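Local structure of putative nucleoprotein (Infectious salmon anemia virus, 4EWC) at residues Leu397-Gln402 with Arg424-Lys429; Ile173-Gln178 with Leu428-Asn433; Arg309-Val314 with Arg385-Phe390; Ser267-Asp272 with Asn299-Tyr304. The protein encapsidates the negative-strand viral RNA, protecting it from nucleases and forming the ribonucleoprotein that serves as template for transcription and replication. All coordinates share one frame; numbering follows the deposited sequence.

Contact 1. Residues Leu397-Gln402 with Arg424-Lys429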
loop_
_atom_site.group_PDB
_atom_site.type_symbol
_atom_site.label_atom_id
_atom_site.label_comp_id
_atom_site.label_asym_id
_atom_site.label_seq_id
_atom_site.Cartn_x
_atom_site.Cartn_y
_atom_site.Cartn_z
ATOM N N LEU A 397 11.853 6.733 -26.209
ATOM C CA LEU A 397 11.751 8.050 -26.826
ATOM C C LEU A 397 12.513 8.098 -28.168
ATOM O O LEU A 397 11.982 8.574 -29.167
ATOM C CB LEU A 397 12.261 9.101 -25.844
ATOM C CG LEU A 397 11.926 10.591 -25.947
ATOM C CD1 LEU A 397 10.517 10.831 -26.432
ATOM C CD2 LEU A 397 12.123 11.264 -24.588
HETATM N N MSE A 398 13.722 7.552 -28.191
HETATM C CA MSE A 398 14.503 7.494 -29.410
HETATM C C MSE A 398 13.816 6.653 -30.453
HETATM O O MSE A 398 13.756 7.064 -31.626
HETATM C CB MSE A 398 15.878 6.931 -29.082
HETATM C CG MSE A 398 16.778 8.025 -28.519
HETATM SE SE MSE A 398 18.391 7.237 -27.720
HETATM C CE MSE A 398 19.656 7.633 -29.168
HETATM N N MSE A 399 13.297 5.493 -30.065
HETATM C CA MSE A 399 12.578 4.613 -30.997
HETATM C C MSE A 399 11.360 5.312 -31.600
HETATM O O MSE A 399 11.116 5.240 -32.796
HETATM C CB MSE A 399 12.101 3.334 -30.291
HETATM C CG MSE A 399 13.136 2.263 -30.130
HETATM SE SE MSE A 399 12.386 0.709 -29.154
HETATM C CE MSE A 399 10.877 0.309 -30.349
ATOM N N TYR A 400 10.592 5.964 -30.737
ATOM C CA TYR A 400 9.321 6.556 -31.114
ATOM C C TYR A 400 9.568 7.624 -32.167
ATOM O O TYR A 400 8.878 7.665 -33.188
ATOM C CB TYR A 400 8.629 7.097 -29.868
ATOM C CG TYR A 400 7.301 7.776 -30.088
ATOM C CD1 TYR A 400 6.119 7.049 -30.105
ATOM C CD2 TYR A 400 7.227 9.149 -30.246
ATOM C CE1 TYR A 400 4.901 7.671 -30.298
ATOM C CE2 TYR A 400 6.020 9.781 -30.439
ATOM C CZ TYR A 400 4.860 9.040 -30.473
ATOM O OH TYR A 400 3.651 9.676 -30.680
ATOM N N ILE A 401 10.589 8.448 -31.937
ATOM C CA ILE A 401 11.040 9.426 -32.922
ATOM C C ILE A 401 11.655 8.785 -34.192
ATOM O O ILE A 401 11.392 9.244 -35.306
ATOM C CB ILE A 401 12.026 10.406 -32.312
ATOM C CG1 ILE A 401 11.387 11.095 -31.100
ATOM C CG2 ILE A 401 12.451 11.461 -33.327
ATOM C CD1 ILE A 401 12.343 11.940 -30.300
ATOM N N GLN A 402 12.467 7.741 -34.030
ATOM C CA GLN A 402 13.018 7.061 -35.192
ATOM C C GLN A 402 11.896 6.447 -36.034
ATOM O O GLN A 402 11.987 6.427 -37.261
ATOM C CB GLN A 402 14.069 6.001 -34.816
ATOM N N ARG A 424 3.259 3.118 -24.330
ATOM C CA ARG A 424 2.419 2.089 -24.928
ATOM C C ARG A 424 2.835 1.786 -26.375
ATOM O O ARG A 424 2.818 0.627 -26.805
ATOM C CB ARG A 424 0.941 2.473 -24.852
ATOM C CG ARG A 424 0.437 2.704 -23.444
ATOM C CD ARG A 424 -1.059 2.948 -23.391
ATOM N NE ARG A 424 -1.435 3.487 -22.096
ATOM C CZ ARG A 424 -1.507 4.787 -21.824
ATOM N NH1 ARG A 424 -1.247 5.685 -22.768
ATOM N NH2 ARG A 424 -1.852 5.194 -20.604
ATOM N N GLU A 425 3.247 2.824 -27.105
ATOM C CA GLU A 425 3.566 2.697 -28.530
ATOM C C GLU A 425 4.868 1.954 -28.834
ATOM O O GLU A 425 4.862 0.962 -29.563
ATOM C CB GLU A 425 3.580 4.068 -29.213
ATOM C CG GLU A 425 3.358 4.026 -30.732
ATOM C CD GLU A 425 4.566 3.525 -31.546
ATOM O OE1 GLU A 425 5.734 3.812 -31.163
ATOM O OE2 GLU A 425 4.337 2.856 -32.585
ATOM N N ALA A 426 5.987 2.442 -28.306
ATOM C CA ALA A 426 7.273 1.820 -28.598
ATOM C C ALA A 426 7.390 0.426 -27.978
ATOM O O ALA A 426 6.603 0.023 -27.112
ATOM C CB ALA A 426 8.426 2.699 -28.154
ATOM N N LYS A 427 8.387 -0.303 -28.459
ATOM C CA LYS A 427 8.652 -1.655 -28.033
ATOM C C LYS A 427 10.037 -1.690 -27.395
ATOM O O LYS A 427 10.989 -2.226 -27.963
ATOM C CB LYS A 427 8.542 -2.621 -29.209
ATOM C CG LYS A 427 7.095 -2.896 -29.643
ATOM C CD LYS A 427 7.018 -3.630 -30.990
ATOM C CE LYS A 427 5.576 -3.994 -31.370
ATOM N NZ LYS A 427 4.654 -2.817 -31.431
ATOM N N LEU A 428 10.126 -1.092 -26.205
ATOM C CA LEU A 428 11.343 -1.055 -25.415
ATOM C C LEU A 428 11.805 -2.458 -25.062
ATOM O O LEU A 428 10.994 -3.375 -24.874
ATOM C CB LEU A 428 11.099 -0.246 -24.129
ATOM C CG LEU A 428 12.249 -0.195 -23.109
ATOM C CD1 LEU A 428 13.487 0.457 -23.717
ATOM C CD2 LEU A 428 11.833 0.514 -21.849
ATOM N N LYS A 429 13.114 -2.629 -24.987
ATOM C CA LYS A 429 13.671 -3.885 -24.517
ATOM C C LYS A 429 14.634 -3.622 -23.364
ATOM O O LYS A 429 15.104 -2.499 -23.165
ATOM C CB LYS A 429 14.358 -4.632 -25.658
ATOM C CG LYS A 429 13.388 -5.046 -26.737
ATOM C CD LYS A 429 13.901 -6.187 -27.557
ATOM C CE LYS A 429 13.276 -6.172 -28.937
ATOM N NZ LYS A 429 13.791 -5.017 -29.756
#

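Contact 2. Residues Ile173-Gln178 with Leu428-Asn433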
loop_
_atom_site.group_PDB
_atom_site.type_symbol
_atom_site.label_atom_id
_atom_site.label_comp_id
_atom_site.label_asym_id
_atom_site.label_seq_id
_atom_site.Cartn_x
_atom_site.Cartn_y
_atom_site.Cartn_z
ATOM N N ILE A 173 17.558 -1.159 -26.194
ATOM C CA ILE A 173 17.784 -1.681 -24.861
ATOM C C ILE A 173 17.877 -0.560 -23.832
ATOM O O ILE A 173 18.704 0.355 -23.951
ATOM C CB ILE A 173 19.041 -2.549 -24.805
ATOM C CG1 ILE A 173 18.863 -3.751 -25.724
ATOM C CG2 ILE A 173 19.314 -3.009 -23.371
ATOM C CD1 ILE A 173 20.155 -4.492 -26.055
ATOM N N TRP A 174 17.018 -0.663 -22.823
ATOM C CA TRP A 174 16.876 0.339 -21.768
ATOM C C TRP A 174 18.192 0.900 -21.233
ATOM O O TRP A 174 18.420 2.110 -21.277
ATOM C CB TRP A 174 16.056 -0.237 -20.620
ATOM C CG TRP A 174 15.871 0.739 -19.571
ATOM C CD1 TRP A 174 15.005 1.778 -19.577
ATOM C CD2 TRP A 174 16.598 0.816 -18.340
ATOM N NE1 TRP A 174 15.130 2.502 -18.418
ATOM C CE2 TRP A 174 16.104 1.932 -17.641
ATOM C CE3 TRP A 174 17.612 0.043 -17.758
ATOM C CZ2 TRP A 174 16.584 2.295 -16.378
ATOM C CZ3 TRP A 174 18.088 0.415 -16.525
ATOM C CH2 TRP A 174 17.567 1.531 -15.842
ATOM N N GLN A 175 19.053 0.007 -20.755
ATOM C CA GLN A 175 20.364 0.389 -20.237
ATOM C C GLN A 175 21.094 1.314 -21.181
ATOM O O GLN A 175 21.835 2.189 -20.734
ATOM C CB GLN A 175 21.257 -0.839 -19.979
ATOM C CG GLN A 175 20.958 -1.625 -18.726
ATOM C CD GLN A 175 19.859 -2.637 -18.945
ATOM O OE1 GLN A 175 19.156 -2.600 -19.962
ATOM N NE2 GLN A 175 19.710 -3.562 -17.997
ATOM N N ASN A 176 20.893 1.116 -22.485
ATOM C CA ASN A 176 21.648 1.871 -23.477
ATOM C C ASN A 176 21.169 3.337 -23.651
ATOM O O ASN A 176 21.988 4.261 -23.793
ATOM C CB ASN A 176 21.732 1.106 -24.794
ATOM C CG ASN A 176 22.522 -0.217 -24.671
ATOM O OD1 ASN A 176 23.519 -0.302 -23.965
ATOM N ND2 ASN A 176 22.060 -1.249 -25.374
ATOM N N GLY A 177 19.853 3.551 -23.632
ATOM C CA GLY A 177 19.329 4.897 -23.551
ATOM C C GLY A 177 19.902 5.694 -22.375
ATOM O O GLY A 177 20.356 6.827 -22.542
ATOM N N GLN A 178 19.865 5.105 -21.183
ATOM C CA GLN A 178 20.508 5.690 -20.004
ATOM C C GLN A 178 21.960 6.043 -20.268
ATOM O O GLN A 178 22.427 7.128 -19.918
ATOM C CB GLN A 178 20.486 4.698 -18.846
ATOM C CG GLN A 178 19.111 4.311 -18.392
ATOM C CD GLN A 178 18.316 5.507 -17.952
ATOM O OE1 GLN A 178 18.600 6.093 -16.909
ATOM N NE2 GLN A 178 17.301 5.883 -18.750
ATOM N N LEU A 428 10.126 -1.092 -26.205
ATOM C CA LEU A 428 11.343 -1.055 -25.415
ATOM C C LEU A 428 11.805 -2.458 -25.062
ATOM O O LEU A 428 10.994 -3.375 -24.874
ATOM C CB LEU A 428 11.099 -0.246 -24.129
ATOM C CG LEU A 428 12.249 -0.195 -23.109
ATOM C CD1 LEU A 428 13.487 0.457 -23.717
ATOM C CD2 LEU A 428 11.833 0.514 -21.849
ATOM N N LYS A 429 13.114 -2.629 -24.987
ATOM C CA LYS A 429 13.671 -3.885 -24.517
ATOM C C LYS A 429 14.634 -3.622 -23.364
ATOM O O LYS A 429 15.104 -2.499 -23.165
ATOM C CB LYS A 429 14.358 -4.632 -25.658
ATOM C CG LYS A 429 13.388 -5.046 -26.737
ATOM C CD LYS A 429 13.901 -6.187 -27.557
ATOM C CE LYS A 429 13.276 -6.172 -28.937
ATOM N NZ LYS A 429 13.791 -5.017 -29.756
ATOM N N VAL A 430 14.905 -4.650 -22.581
ATOM C CA VAL A 430 15.758 -4.468 -21.422
ATOM C C VAL A 430 16.611 -5.713 -21.185
ATOM O O VAL A 430 16.229 -6.814 -21.567
ATOM C CB VAL A 430 14.920 -4.086 -20.162
ATOM C CG1 VAL A 430 13.979 -5.219 -19.774
ATOM C CG2 VAL A 430 15.814 -3.682 -19.008
ATOM N N GLY A 431 17.786 -5.517 -20.602
ATOM C CA GLY A 431 18.613 -6.618 -20.173
ATOM C C GLY A 431 18.314 -6.931 -18.723
ATOM O O GLY A 431 18.338 -6.030 -17.884
ATOM N N VAL A 432 18.020 -8.193 -18.422
ATOM C CA VAL A 432 17.679 -8.569 -17.057
ATOM C C VAL A 432 18.412 -9.834 -16.614
ATOM O O VAL A 432 18.904 -10.602 -17.436
ATOM C CB VAL A 432 16.145 -8.730 -16.858
ATOM C CG1 VAL A 432 15.438 -7.378 -16.933
ATOM C CG2 VAL A 432 15.569 -9.679 -17.881
ATOM N N ASN A 433 18.487 -10.040 -15.304
ATOM C CA ASN A 433 19.227 -11.154 -14.750
ATOM C C ASN A 433 18.742 -11.504 -13.334
ATOM O O ASN A 433 17.689 -11.040 -12.914
ATOM C CB ASN A 433 20.736 -10.890 -14.821
ATOM C CG ASN A 433 21.199 -9.752 -13.911
ATOM O OD1 ASN A 433 20.664 -9.540 -12.826
ATOM N ND2 ASN A 433 22.229 -9.040 -14.345
#

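Contact 3. Residues Arg309-Val314 with Arg385-Phe390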
loop_
_atom_site.group_PDB
_atom_site.type_symbol
_atom_site.label_atom_id
_atom_site.label_comp_id
_atom_site.label_asym_id
_atom_site.label_seq_id
_atom_site.Cartn_x
_atom_site.Cartn_y
_atom_site.Cartn_z
ATOM N N ARG A 309 17.140 25.482 -10.545
ATOM C CA ARG A 309 17.347 25.190 -9.136
ATOM C C ARG A 309 16.327 24.219 -8.544
ATOM O O ARG A 309 16.711 23.259 -7.906
ATOM C CB ARG A 309 17.406 26.483 -8.322
ATOM C CG ARG A 309 18.743 27.203 -8.412
ATOM C CD ARG A 309 19.818 26.398 -7.716
ATOM N NE ARG A 309 21.114 26.458 -8.399
ATOM C CZ ARG A 309 22.123 25.616 -8.166
ATOM N NH1 ARG A 309 21.993 24.648 -7.256
ATOM N NH2 ARG A 309 23.263 25.744 -8.839
ATOM N N ASN A 310 15.043 24.447 -8.787
ATOM C CA ASN A 310 13.995 23.616 -8.192
ATOM C C ASN A 310 13.905 22.166 -8.710
ATOM O O ASN A 310 13.036 21.418 -8.271
ATOM C CB ASN A 310 12.616 24.283 -8.296
ATOM C CG ASN A 310 12.573 25.695 -7.692
ATOM O OD1 ASN A 310 13.328 26.023 -6.790
ATOM N ND2 ASN A 310 11.663 26.522 -8.194
ATOM N N CYS A 311 14.763 21.772 -9.652
ATOM C CA CYS A 311 14.874 20.350 -10.015
ATOM C C CYS A 311 15.696 19.609 -8.950
ATOM O O CYS A 311 15.751 18.368 -8.918
ATOM C CB CYS A 311 15.563 20.190 -11.368
ATOM S SG CYS A 311 14.610 20.734 -12.789
ATOM N N GLY A 312 16.310 20.406 -8.074
ATOM C CA GLY A 312 17.382 19.959 -7.221
ATOM C C GLY A 312 17.080 19.530 -5.803
ATOM O O GLY A 312 17.914 18.871 -5.190
ATOM N N GLY A 313 15.938 19.883 -5.236
ATOM C CA GLY A 313 15.646 19.384 -3.889
ATOM C C GLY A 313 16.264 20.238 -2.783
ATOM O O GLY A 313 17.477 20.447 -2.745
ATOM N N VAL A 314 15.416 20.703 -1.871
ATOM C CA VAL A 314 15.767 21.765 -0.938
ATOM C C VAL A 314 16.977 21.488 -0.017
ATOM O O VAL A 314 17.661 22.429 0.400
ATOM C CB VAL A 314 14.501 22.267 -0.155
ATOM C CG1 VAL A 314 14.153 21.347 0.992
ATOM C CG2 VAL A 314 14.650 23.710 0.283
ATOM N N ARG A 385 9.055 24.025 -3.506
ATOM C CA ARG A 385 8.677 24.107 -4.922
ATOM C C ARG A 385 9.569 23.209 -5.751
ATOM O O ARG A 385 10.789 23.327 -5.716
ATOM C CB ARG A 385 8.770 25.538 -5.442
ATOM C CG ARG A 385 7.795 26.482 -4.800
ATOM C CD ARG A 385 7.994 27.905 -5.282
ATOM N NE ARG A 385 7.229 28.822 -4.454
ATOM C CZ ARG A 385 5.933 29.064 -4.629
ATOM N NH1 ARG A 385 5.273 28.451 -5.609
ATOM N NH2 ARG A 385 5.298 29.916 -3.828
ATOM N N THR A 386 8.951 22.310 -6.499
ATOM C CA THR A 386 9.700 21.324 -7.256
ATOM C C THR A 386 9.346 21.399 -8.733
ATOM O O THR A 386 8.185 21.365 -9.102
ATOM C CB THR A 386 9.398 19.899 -6.763
ATOM O OG1 THR A 386 9.569 19.848 -5.349
ATOM C CG2 THR A 386 10.330 18.895 -7.419
ATOM N N THR A 387 10.359 21.491 -9.571
ATOM C CA THR A 387 10.143 21.434 -10.992
ATOM C C THR A 387 10.721 20.119 -11.517
ATOM O O THR A 387 11.596 19.553 -10.883
ATOM C CB THR A 387 10.731 22.679 -11.716
ATOM O OG1 THR A 387 10.572 22.527 -13.125
ATOM C CG2 THR A 387 12.178 22.821 -11.444
ATOM N N LYS A 388 10.201 19.639 -12.650
ATOM C CA LYS A 388 10.565 18.344 -13.253
ATOM C C LYS A 388 9.722 18.110 -14.500
ATOM O O LYS A 388 8.716 18.784 -14.714
ATOM C CB LYS A 388 10.291 17.183 -12.290
ATOM C CG LYS A 388 8.805 16.962 -12.062
ATOM C CD LYS A 388 8.517 15.702 -11.309
ATOM C CE LYS A 388 8.894 15.802 -9.835
ATOM N NZ LYS A 388 8.818 14.484 -9.154
ATOM N N CYS A 389 10.125 17.139 -15.318
ATOM C CA CYS A 389 9.316 16.692 -16.467
ATOM C C CYS A 389 8.923 15.220 -16.395
ATOM O O CYS A 389 9.532 14.411 -15.686
ATOM C CB CYS A 389 10.020 16.963 -17.791
ATOM S SG CYS A 389 11.380 15.876 -18.130
ATOM N N PHE A 390 7.895 14.885 -17.159
ATOM C CA PHE A 390 7.408 13.520 -17.239
ATOM C C PHE A 390 7.692 12.947 -18.632
ATOM O O PHE A 390 6.940 13.185 -19.591
ATOM C CB PHE A 390 5.923 13.472 -16.890
ATOM C CG PHE A 390 5.624 14.019 -15.528
ATOM C CD1 PHE A 390 6.053 13.347 -14.384
ATOM C CD2 PHE A 390 4.959 15.231 -15.375
ATOM C CE1 PHE A 390 5.802 13.862 -13.118
ATOM C CE2 PHE A 390 4.707 15.745 -14.111
ATOM C CZ PHE A 390 5.129 15.058 -12.989
#

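Contact 4. Residues Ser267-Asp272 with Asn299-Tyr304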
loop_
_atom_site.group_PDB
_atom_site.type_symbol
_atom_site.label_atom_id
_atom_site.label_comp_id
_atom_site.label_asym_id
_atom_site.label_seq_id
_atom_site.Cartn_x
_atom_site.Cartn_y
_atom_site.Cartn_z
ATOM N N SER A 267 15.302 13.134 -14.682
ATOM C CA SER A 267 14.600 11.880 -14.905
ATOM C C SER A 267 15.572 10.695 -14.957
ATOM O O SER A 267 15.378 9.695 -14.276
ATOM C CB SER A 267 13.767 11.964 -16.160
ATOM O OG SER A 267 12.700 12.856 -15.999
ATOM N N VAL A 268 16.629 10.832 -15.743
ATOM C CA VAL A 268 17.552 9.727 -16.000
ATOM C C VAL A 268 18.286 9.312 -14.734
ATOM O O VAL A 268 18.475 8.114 -14.456
ATOM C CB VAL A 268 18.591 10.117 -17.082
ATOM C CG1 VAL A 268 19.867 9.322 -16.946
ATOM C CG2 VAL A 268 17.996 9.966 -18.458
ATOM N N LEU A 269 18.673 10.315 -13.949
ATOM C CA LEU A 269 19.486 10.087 -12.770
ATOM C C LEU A 269 18.672 9.658 -11.554
ATOM O O LEU A 269 19.243 9.200 -10.574
ATOM C CB LEU A 269 20.266 11.347 -12.415
ATOM C CG LEU A 269 21.314 11.767 -13.421
ATOM C CD1 LEU A 269 22.008 13.004 -12.903
ATOM C CD2 LEU A 269 22.300 10.651 -13.682
ATOM N N SER A 270 17.352 9.813 -11.599
ATOM C CA SER A 270 16.543 9.506 -10.424
ATOM C C SER A 270 16.542 8.007 -10.084
ATOM O O SER A 270 16.265 7.619 -8.953
ATOM C CB SER A 270 15.117 10.076 -10.538
ATOM O OG SER A 270 14.421 9.537 -11.643
ATOM N N ALA A 271 16.903 7.170 -11.050
ATOM C CA ALA A 271 16.978 5.735 -10.810
ATOM C C ALA A 271 18.161 5.407 -9.919
ATOM O O ALA A 271 18.111 4.453 -9.144
ATOM C CB ALA A 271 17.061 4.964 -12.116
ATOM N N ASP A 272 19.222 6.201 -10.006
ATOM C CA ASP A 272 20.362 6.016 -9.107
ATOM C C ASP A 272 19.998 6.266 -7.666
ATOM O O ASP A 272 20.515 5.606 -6.765
ATOM C CB ASP A 272 21.520 6.923 -9.488
ATOM C CG ASP A 272 21.908 6.784 -10.947
ATOM O OD1 ASP A 272 21.513 5.780 -11.601
ATOM O OD2 ASP A 272 22.617 7.692 -11.445
ATOM N N ASN A 299 22.563 14.924 -7.514
ATOM C CA ASN A 299 23.658 14.679 -8.444
ATOM C C ASN A 299 23.422 15.165 -9.886
ATOM O O ASN A 299 24.124 14.728 -10.816
ATOM C CB ASN A 299 23.959 13.180 -8.501
ATOM C CG ASN A 299 22.752 12.370 -8.929
ATOM O OD1 ASN A 299 21.604 12.753 -8.650
ATOM N ND2 ASN A 299 22.993 11.247 -9.603
ATOM N N ILE A 300 22.427 16.026 -10.097
ATOM C CA ILE A 300 22.247 16.625 -11.414
ATOM C C ILE A 300 23.414 17.564 -11.648
ATOM O O ILE A 300 23.729 18.376 -10.785
ATOM C CB ILE A 300 20.948 17.417 -11.519
ATOM C CG1 ILE A 300 19.754 16.473 -11.498
ATOM C CG2 ILE A 300 20.935 18.246 -12.773
ATOM C CD1 ILE A 300 18.439 17.179 -11.310
ATOM N N PRO A 301 24.080 17.433 -12.805
ATOM C CA PRO A 301 25.252 18.237 -13.176
ATOM C C PRO A 301 25.004 19.736 -13.007
ATOM O O PRO A 301 24.052 20.276 -13.583
ATOM C CB PRO A 301 25.468 17.875 -14.650
ATOM C CG PRO A 301 24.910 16.508 -14.788
ATOM C CD PRO A 301 23.747 16.436 -13.840
ATOM N N SER A 302 25.862 20.395 -12.229
ATOM C CA SER A 302 25.616 21.773 -11.795
ATOM C C SER A 302 25.404 22.792 -12.920
ATOM O O SER A 302 24.679 23.769 -12.734
ATOM C CB SER A 302 26.731 22.245 -10.865
ATOM O OG SER A 302 27.890 22.567 -11.596
ATOM N N LYS A 303 26.030 22.569 -14.075
ATOM C CA LYS A 303 25.855 23.462 -15.217
ATOM C C LYS A 303 24.387 23.537 -15.644
ATOM O O LYS A 303 23.945 24.537 -16.204
ATOM C CB LYS A 303 26.730 23.031 -16.403
ATOM N N TYR A 304 23.639 22.478 -15.362
ATOM C CA TYR A 304 22.244 22.409 -15.744
ATOM C C TYR A 304 21.328 22.902 -14.625
ATOM O O TYR A 304 20.314 23.562 -14.894
ATOM C CB TYR A 304 21.868 20.975 -16.120
ATOM C CG TYR A 304 22.704 20.371 -17.218
ATOM C CD1 TYR A 304 23.061 21.114 -18.340
ATOM C CD2 TYR A 304 23.134 19.040 -17.139
ATOM C CE1 TYR A 304 23.828 20.550 -19.367
ATOM C CE2 TYR A 304 23.902 18.472 -18.152
ATOM C CZ TYR A 304 24.243 19.238 -19.268
ATOM O OH TYR A 304 24.993 18.688 -20.278
#

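Contact 1. Residues Leu397-Gln402 with Arg424-Lys429
Met399, modelled as selenomethionine, reaches from helix 394-402 to the chain that leaves helix 417-425, and more of its surface is buried here than of any other residue. Its chain is extended through chi2 and then bends at chi3 (57°), which brings the terminal methyl back over the backbone of Lys427. SE lies 3.5 Å from Lys427 O and 4.1 Å from Leu428 N, while CE touches the Lys427 CB at 3.9 Å and the Ala426 CB at 4.1 Å. The selenoether end of the side chain thus meets backbone atoms and two CB atoms, and no hydrogen bond joins the segments. Ala426, whose CA is 5.7 Å from the CA of Tyr400, is the first residue to depart from helical geometry, and its methyl faces helix 394-402.

At the next residue of the helix, the Tyr400 ring meets Glu425. OE1 sits at the ring edge, near its plane, 3.4 Å from CD1, and the ring and carboxylate planes are turned 64° apart. With CG anti to the backbone N (chi1 179°), Tyr400 holds its ring beside the helix, where Glu425 CB and CG cross it roughly at a right angle.

This is surface packing of one helix on the exit of the next, within the C-terminal family region of the orthomyxovirus nucleoprotein. Met398 and Ile401 lean on Phe155 of helix 142-162, Ile422 of helix 417-425 touches Leu397 and Tyr400, and beyond Leu428 the chain continues into strand 429-432.

Contact 2. Residues Ile173-Gln178 with Leu428-Asn433
The Trp174 indole approaches Leu428 and Val430 obliquely, Leu428 CD2 coming to 4.1 Å from its CD1. One ring face carries Gln178 CG, displaced toward the rim, and Gln175 CD lies in plane at the ring edge. The second flat group, the Gln175 amide, is set against the strand backbone at Gly431. Its NE2 donates to Gly431 O over 2.8 Å, with that oxygen close to the amide plane, and its OE1 receives the Gly431 N-H at 3.3 Å in a nearly straight bond (170°). Both polar atoms of the amide are thus used on one residue, which fixes the rotation of the group. A sharp bend at chi2 (85°), after CG is placed beside the backbone N, brings the amide round to the strand.

The amide's paired bonds to Gly431 resemble those of a strand neighbour. Two residues earlier on the strand, the Ile173 and Lys429 backbones form a single beta bridge; Ile173 stands at the N-cap position of helix 174-188, and Trp174 N, in the first turn, donates to Lys429 O at 2.7 Å. Strand 429-432 pairs antiparallel with strand 488-491 through Val430 and Val432, so helix and strand 488-491 bond to alternate residues of it. The helix runs nearly perpendicular to the strand, at 101° between the short axes.

Beside these bonds, Trp174 CB packs on Val430 CG2 at 3.8 Å and on Leu428 CD1 at 4.1 Å. Helix 438-449 covers the same patch, with Cys444 and Val445 against Trp174 and Met438 and Ala441 against Val430.

Contact 3. Residues Arg309-Val314 with Arg385-Phe390
Asn310 and Thr387 carry this contact, side chain against side chain and backbone against backbone. Thr387 has OG1 anti to its own N (chi1 176°), which places the methyl CG2 between N and the carbonyl carbon and lays it over the Asn310-Cys311 peptide, 3.3 Å from both Asn310 C and Cys311 N. The Asn310 CB and the Cys311 SG stand to its sides, each 3.5 Å from Thr387 CG2. Cys311, with SG set beside its backbone N (chi1 -70°), holds the sulfur next to that methyl. The Asn310 CB also touches Arg385 O, and its amide runs alongside the Arg385 side chain in the same direction, the amide and guanidinium planes 36° apart. The extended Arg385 chain carries its guanidinium onward, where NE bonds to Gly345 O.

Thr387 N donates to Asn310 O at 3.0 Å, approaching from above the carbonyl plane. A CA-H...O contact follows from Cys311 CA to Thr387 O, at 3.5 Å.

Lys388 NZ hydrogen-bonds Ser521 O of the second subunit, so this strip lies at the interface between the two copies. The contact is a 3-10 turn, residues 309-311, docked by one backbone hydrogen bond on an extended, non-strand segment, bringing together parts of the chain assigned to the helical-bundle and C-terminal families of this orthomyxovirus nucleoprotein.

Contact 4. Residues Ser267-Asp272 with Asn299-Tyr304
Where helix 253-269 runs on toward helix 272-275, Leu269 packs against the lead-in to helix 302-305, whose N-cap position is held by Pro301. The contact joins these two elements mainly by van der Waals packing of Leu269, with no hydrogen bond between the segments. CG of Leu269 is placed beside the backbone N and CD1 continues outward (chi2 -179°), so the tip of the chain pushes into the bend formed by Asn299, Ile300 and Pro301. There CD1 lies 3.4 Å from Asn299 O, 4.0 Å from the Pro301 ring carbon CD and 4.4 Å from Ile300 CG1, a single methyl group that touches three consecutive residues.

Asn299 crosses Leu269 obliquely from the other segment. Its CG stands between the backbone N and the carbonyl carbon (chi1 59°), which folds the amide back over the leucine; ND2 is 3.9 Å from both Leu269 CD1 and Leu269 CB. Asp272 approaches the same amide at about a right angle, yet its OD2 remains 4.0 Å from Asn299 ND2, too far for a hydrogen bond. The carboxylate is engaged elsewhere, OD1 forming a salt bridge with Arg182 of helix 174-188. Within its own segment, Ser270 OG donates to Ser267 O at 2.8 Å.

Around this pair, helix 174-188 takes Val268 and Leu269 through Gln178, Met181 and Arg182. On the side of Asn299 stands helix 96-114, with Phe107 against its side chain, while Asn114 of the same helix bonds to Ile300 O. Tyr304 turns back onto helix 253-269 at Asn258, Met261 and Ala262.

In the fold
Contacts 1 and 2 follow each other along one run of chain, sharing Leu428 and Lys429, with centres about 12 Å apart: helix 417-425 gives way to strand 429-432, and each side of that junction meets a different helix. Helix 174-188 links contact 2 to contact 4, whose centres are about 19 Å apart, since Gln178 packs on Val268. Contacts 3 and 4 are closer, about 11 Å between centres, and touch through Cys389 with Ser267 and Cys311 with Ile300. The centre of contact 3 is about 26 Å from those of contacts 1 and 2. Trp174 packs on Thr479, just before the probable nuclear localization signal Lys480-Lys483, and Asp272 makes a weak hydrogen bond to Thr479.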